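Local structure of tryptophan halogenase (Shewanella frigidimarina, 2PYX) at residues A[207-212]-A[238-243]; A[379-382]-A[388-391]. The protein probably acts as an FAD-dependent halogenase with the fold of flavin monooxygenases. One frame throughout, in Å; residues are numbered along the deposited sequence.

Contact 1: A[207-212]-A[238-243]; sequences GDIEKL and EHLQVP
The start of a strand in a small three-stranded antiparallel sheet packs against the C-terminal end of helix 234-239 here, with I209 meeting H239 and L240. The imidazole and the I209 side chain meet obliquely. Its CD2 is 3.8 Å from I209 CG1 and 4.0 Å from I209 CD1, and H239 NE2 lies 4.0 Å from I209 CG1. With CG anti to the backbone N (chi1 -175°), the H239 ring swings off the helix end toward the strand, where N203 OD1 of neighbouring strand 198-203 hydrogen-bonds to NE2 and helps fix the ring's rotation. The I209 tip is shared with L240, more loosely: CD1 to CD1 is 4.4 Å. The other L240 branch, CD2, rests 4.0 Å from G207 O, a van der Waals contact of a methyl with a backbone carbonyl oxygen. G207 belongs to the turn of the 198-203/209-214 hairpin, and its positive phi (94°) suits glycine, since a CB would be jammed against the preceding carbonyl. Further along, E210 and K211 both face I202 in a classic beta bulge. I209, the buried member of the contact, also touches I201 of strand 198-203, F225 of strand 224-227 and L235 of its partner helix. On the helix side the chain leaves helical geometry at Q241, which has positive phi, and its side chain folds back to cover the helix end: NE2 donates to E238 O at 2.8 Å, nearly straight (169°), in the carbonyl plane on a lone pair. The backbone bond from Q241 N to that same oxygen is weak at 3.4 Å.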
loop_
_atom_site.group_PDB
_atom_site.type_symbol
_atom_site.label_atom_id
_atom_site.label_comp_id
_atom_site.label_asym_id
_atom_site.label_seq_id
_atom_site.Cartn_x
_atom_site.Cartn_y
_atom_site.Cartn_z
ATOM N N GLY A 207 31.431 -13.837 0.266
ATOM C CA GLY A 207 30.560 -13.034 1.126
ATOM C C GLY A 207 29.079 -13.166 0.831
ATOM O O GLY A 207 28.265 -12.515 1.477
ATOM N N ASP A 208 28.734 -14.005 -0.154
ATOM C CA ASP A 208 27.334 -14.404 -0.375
ATOM C C ASP A 208 26.887 -15.366 0.705
ATOM O O ASP A 208 27.692 -16.116 1.265
ATOM C CB ASP A 208 27.133 -15.118 -1.718
ATOM C CG ASP A 208 27.271 -14.232 -2.910
ATOM O OD1 ASP A 208 27.320 -12.971 -2.778
ATOM O OD2 ASP A 208 27.345 -14.821 -4.022
ATOM N N ILE A 209 25.584 -15.399 0.966
ATOM C CA ILE A 209 25.006 -16.457 1.798
ATOM C C ILE A 209 24.970 -17.750 0.969
ATOM O O ILE A 209 24.624 -17.751 -0.220
ATOM C CB ILE A 209 23.592 -16.112 2.272
ATOM C CG1 ILE A 209 23.600 -14.787 3.041
ATOM C CG2 ILE A 209 23.031 -17.230 3.121
ATOM C CD1 ILE A 209 22.235 -14.263 3.340
ATOM N N GLU A 210 25.424 -18.834 1.587
ATOM C CA GLU A 210 25.520 -20.148 0.946
ATOM C C GLU A 210 24.460 -21.100 1.476
ATOM O O GLU A 210 23.845 -21.865 0.741
ATOM C CB GLU A 210 26.903 -20.719 1.249
ATOM C CG GLU A 210 27.116 -22.117 0.812
ATOM C CD GLU A 210 28.508 -22.542 1.154
ATOM O OE1 GLU A 210 29.406 -22.230 0.349
ATOM O OE2 GLU A 210 28.697 -23.105 2.259
ATOM N N LYS A 211 24.238 -21.076 2.769
ATOM C CA LYS A 211 23.319 -21.996 3.371
ATOM C C LYS A 211 22.911 -21.532 4.743
ATOM O O LYS A 211 23.557 -20.664 5.345
ATOM C CB LYS A 211 23.899 -23.425 3.408
ATOM C CG LYS A 211 25.083 -23.583 4.316
ATOM C CD LYS A 211 25.704 -24.957 4.144
ATOM C CE LYS A 211 26.979 -25.117 4.962
ATOM N NZ LYS A 211 27.653 -26.418 4.592
ATOM N N LEU A 212 21.787 -22.068 5.201
ATOM C CA LEU A 212 21.283 -21.813 6.527
ATOM C C LEU A 212 21.331 -23.104 7.303
ATOM O O LEU A 212 21.005 -24.148 6.771
ATOM C CB LEU A 212 19.849 -21.307 6.494
ATOM C CG LEU A 212 19.627 -20.101 5.602
ATOM C CD1 LEU A 212 18.154 -19.745 5.655
ATOM C CD2 LEU A 212 20.473 -18.918 6.056
ATOM N N GLU A 238 21.021 -7.049 9.356
ATOM C CA GLU A 238 21.963 -7.565 10.367
ATOM C C GLU A 238 23.109 -8.343 9.734
ATOM O O GLU A 238 24.281 -7.894 9.768
ATOM C CB GLU A 238 21.239 -8.393 11.402
ATOM C CG GLU A 238 20.322 -7.565 12.269
ATOM C CD GLU A 238 21.077 -6.453 13.039
ATOM O OE1 GLU A 238 22.233 -6.694 13.477
ATOM O OE2 GLU A 238 20.517 -5.337 13.183
ATOM N N HIS A 239 22.822 -9.464 9.075
ATOM C CA HIS A 239 23.922 -10.290 8.530
ATOM C C HIS A 239 24.769 -9.541 7.507
ATOM O O HIS A 239 26.014 -9.663 7.503
ATOM C CB HIS A 239 23.353 -11.567 7.894
ATOM C CG HIS A 239 24.394 -12.534 7.419
ATOM N ND1 HIS A 239 25.175 -13.286 8.283
ATOM C CD2 HIS A 239 24.757 -12.889 6.166
ATOM C CE1 HIS A 239 25.978 -14.058 7.564
ATOM N NE2 HIS A 239 25.748 -13.836 6.282
ATOM N N LEU A 240 24.118 -8.814 6.595
ATOM C CA LEU A 240 24.812 -8.107 5.515
ATOM C C LEU A 240 25.091 -6.622 5.763
ATOM O O LEU A 240 25.671 -5.952 4.902
ATOM C CB LEU A 240 24.079 -8.340 4.187
ATOM C CG LEU A 240 24.108 -9.790 3.682
ATOM C CD1 LEU A 240 23.104 -9.984 2.560
ATOM C CD2 LEU A 240 25.503 -10.208 3.223
ATOM N N GLN A 241 24.642 -6.134 6.911
ATOM C CA GLN A 241 24.965 -4.798 7.390
ATOM C C GLN A 241 24.552 -3.680 6.445
ATOM O O GLN A 241 25.216 -2.646 6.369
ATOM C CB GLN A 241 26.459 -4.738 7.761
ATOM C CG GLN A 241 26.746 -5.552 8.998
ATOM C CD GLN A 241 26.236 -4.892 10.274
ATOM O OE1 GLN A 241 26.675 -3.792 10.623
ATOM N NE2 GLN A 241 25.314 -5.554 10.975
ATOM N N VAL A 242 23.413 -3.846 5.753
ATOM C CA VAL A 242 22.918 -2.774 4.908
ATOM C C VAL A 242 22.351 -1.693 5.810
ATOM O O VAL A 242 21.485 -1.973 6.605
ATOM C CB VAL A 242 21.842 -3.273 3.931
ATOM C CG1 VAL A 242 21.241 -2.111 3.161
ATOM C CG2 VAL A 242 22.444 -4.302 2.975
ATOM N N PRO A 243 22.830 -0.459 5.666
ATOM C CA PRO A 243 22.391 0.626 6.559
ATOM C C PRO A 243 20.929 1.007 6.428
ATOM O O PRO A 243 20.330 0.889 5.349
ATOM C CB PRO A 243 23.243 1.832 6.135
ATOM C CG PRO A 243 24.237 1.342 5.251
ATOM C CD PRO A 243 23.849 0.006 4.709
#

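Contact 2: A[379-382]-A[388-391]; sequences LPPN and TISA
I389 reaches from helix 383-413 to P380 and P381, and its side chain alone carries the helix side of the contact. Its CB points toward the proline pair but stays short of it, as do CG2 and CG1; CD1, carried on CG1, makes the contact. CG2 lies anti to the backbone N, 4.6 Å from P380 CG, too far for close packing. CG1 takes the position beside the backbone N, anti to the carbonyl carbon (chi1 -70°), and carries the chain outward; an extended second torsion (chi2 165°) then sends the terminal methyl straight to the loop. There CD1 sits at the junction of the two prolines: it is 3.6 Å from P380 CA, 4.0 Å from P380 CB and 3.9 Å from P381 CD. L379 O lies at the margin, 4.5 Å from CD1. The prolines belong to the short loop that joins helix 363-377 to helix 383-413, so the methyl packs against the linker just ahead of its own helix. N382, next in the chain, is the N-cap of that helix, its OD1 accepting from V385 N. CD1 meets CH groups of both prolines, by van der Waals contact. P381 and I389 run obliquely to each other, and P381 lies at the exposed side while P380 and I389 are buried. W343, on strand 343-344 at the edge of the Rossmann-type sheet, touches both P380 and I389. Q378, the first residue after helix 363-377, also contacts I389, and P381 is backbone-bonded to I7.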
loop_
_atom_site.group_PDB
_atom_site.type_symbol
_atom_site.label_atom_id
_atom_site.label_comp_id
_atom_site.label_asym_id
_atom_site.label_seq_id
_atom_site.Cartn_x
_atom_site.Cartn_y
_atom_site.Cartn_z
ATOM N N LEU A 379 14.534 -12.508 -12.802
ATOM C CA LEU A 379 15.268 -13.556 -12.132
ATOM C C LEU A 379 16.661 -13.621 -12.748
ATOM O O LEU A 379 16.816 -13.766 -13.953
ATOM C CB LEU A 379 14.536 -14.882 -12.327
ATOM C CG LEU A 379 15.264 -16.121 -11.795
ATOM C CD1 LEU A 379 15.179 -16.173 -10.314
ATOM C CD2 LEU A 379 14.722 -17.392 -12.419
ATOM N N PRO A 380 17.691 -13.456 -11.927
ATOM C CA PRO A 380 19.014 -13.459 -12.554
ATOM C C PRO A 380 19.377 -14.801 -13.165
ATOM O O PRO A 380 19.121 -15.844 -12.540
ATOM C CB PRO A 380 19.958 -13.146 -11.401
ATOM C CG PRO A 380 19.120 -12.574 -10.346
ATOM C CD PRO A 380 17.784 -13.213 -10.484
ATOM N N PRO A 381 19.962 -14.791 -14.379
ATOM C CA PRO A 381 20.398 -16.061 -14.947
ATOM C C PRO A 381 21.380 -16.818 -14.098
ATOM O O PRO A 381 21.315 -18.045 -14.007
ATOM C CB PRO A 381 21.031 -15.636 -16.275
ATOM C CG PRO A 381 20.264 -14.389 -16.671
ATOM C CD PRO A 381 20.060 -13.674 -15.346
ATOM N N ASN A 382 22.302 -16.102 -13.482
ATOM C CA ASN A 382 23.384 -16.712 -12.700
ATOM C C ASN A 382 24.025 -15.656 -11.788
ATOM O O ASN A 382 23.621 -14.476 -11.784
ATOM C CB ASN A 382 24.425 -17.350 -13.637
ATOM C CG ASN A 382 25.047 -16.338 -14.612
ATOM O OD1 ASN A 382 25.391 -15.223 -14.214
ATOM N ND2 ASN A 382 25.160 -16.718 -15.891
ATOM N N THR A 388 24.367 -6.723 -11.997
ATOM C CA THR A 388 23.799 -5.808 -12.976
ATOM C C THR A 388 22.325 -5.660 -12.718
ATOM O O THR A 388 21.773 -4.558 -12.768
ATOM C CB THR A 388 24.057 -6.292 -14.408
ATOM O OG1 THR A 388 25.480 -6.334 -14.584
ATOM C CG2 THR A 388 23.456 -5.407 -15.471
ATOM N N ILE A 389 21.690 -6.779 -12.385
ATOM C CA ILE A 389 20.262 -6.758 -12.104
ATOM C C ILE A 389 20.000 -6.137 -10.732
ATOM O O ILE A 389 19.117 -5.279 -10.597
ATOM C CB ILE A 389 19.660 -8.166 -12.212
ATOM C CG1 ILE A 389 19.648 -8.596 -13.695
ATOM C CG2 ILE A 389 18.263 -8.186 -11.643
ATOM C CD1 ILE A 389 19.413 -10.110 -13.885
ATOM N N SER A 390 20.774 -6.491 -9.713
ATOM C CA SER A 390 20.516 -5.927 -8.401
ATOM C C SER A 390 20.744 -4.430 -8.405
ATOM O O SER A 390 20.013 -3.675 -7.732
ATOM C CB SER A 390 21.322 -6.589 -7.329
ATOM O OG SER A 390 22.704 -6.472 -7.502
ATOM N N ALA A 391 21.744 -3.974 -9.162
ATOM C CA ALA A 391 21.994 -2.522 -9.204
ATOM C C ALA A 391 20.769 -1.782 -9.753
ATOM O O ALA A 391 20.385 -0.719 -9.224
ATOM C CB ALA A 391 23.202 -2.211 -10.030
#

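Overall arrangement
Both contacts lie far from the centre of the chain, on the same side of it, with centres about 17 Å apart and nearest atoms about 8 Å apart. Each is partly buried, with a buried isoleucine. Contact 1 joins separate elements, a small antiparallel sheet and a helix end, and mixes apolar packing with a polar imidazole; the I209 side chain is about 8 Å from that of V198, a predicted FAD-binding residue. Contact 2 is local, a loop against the helix that follows it, purely apolar and away from the predicted FAD and tryptophan sites. The two share no element, but D208 of 207-212 forms a salt bridge to R383, at the start of helix 383-413.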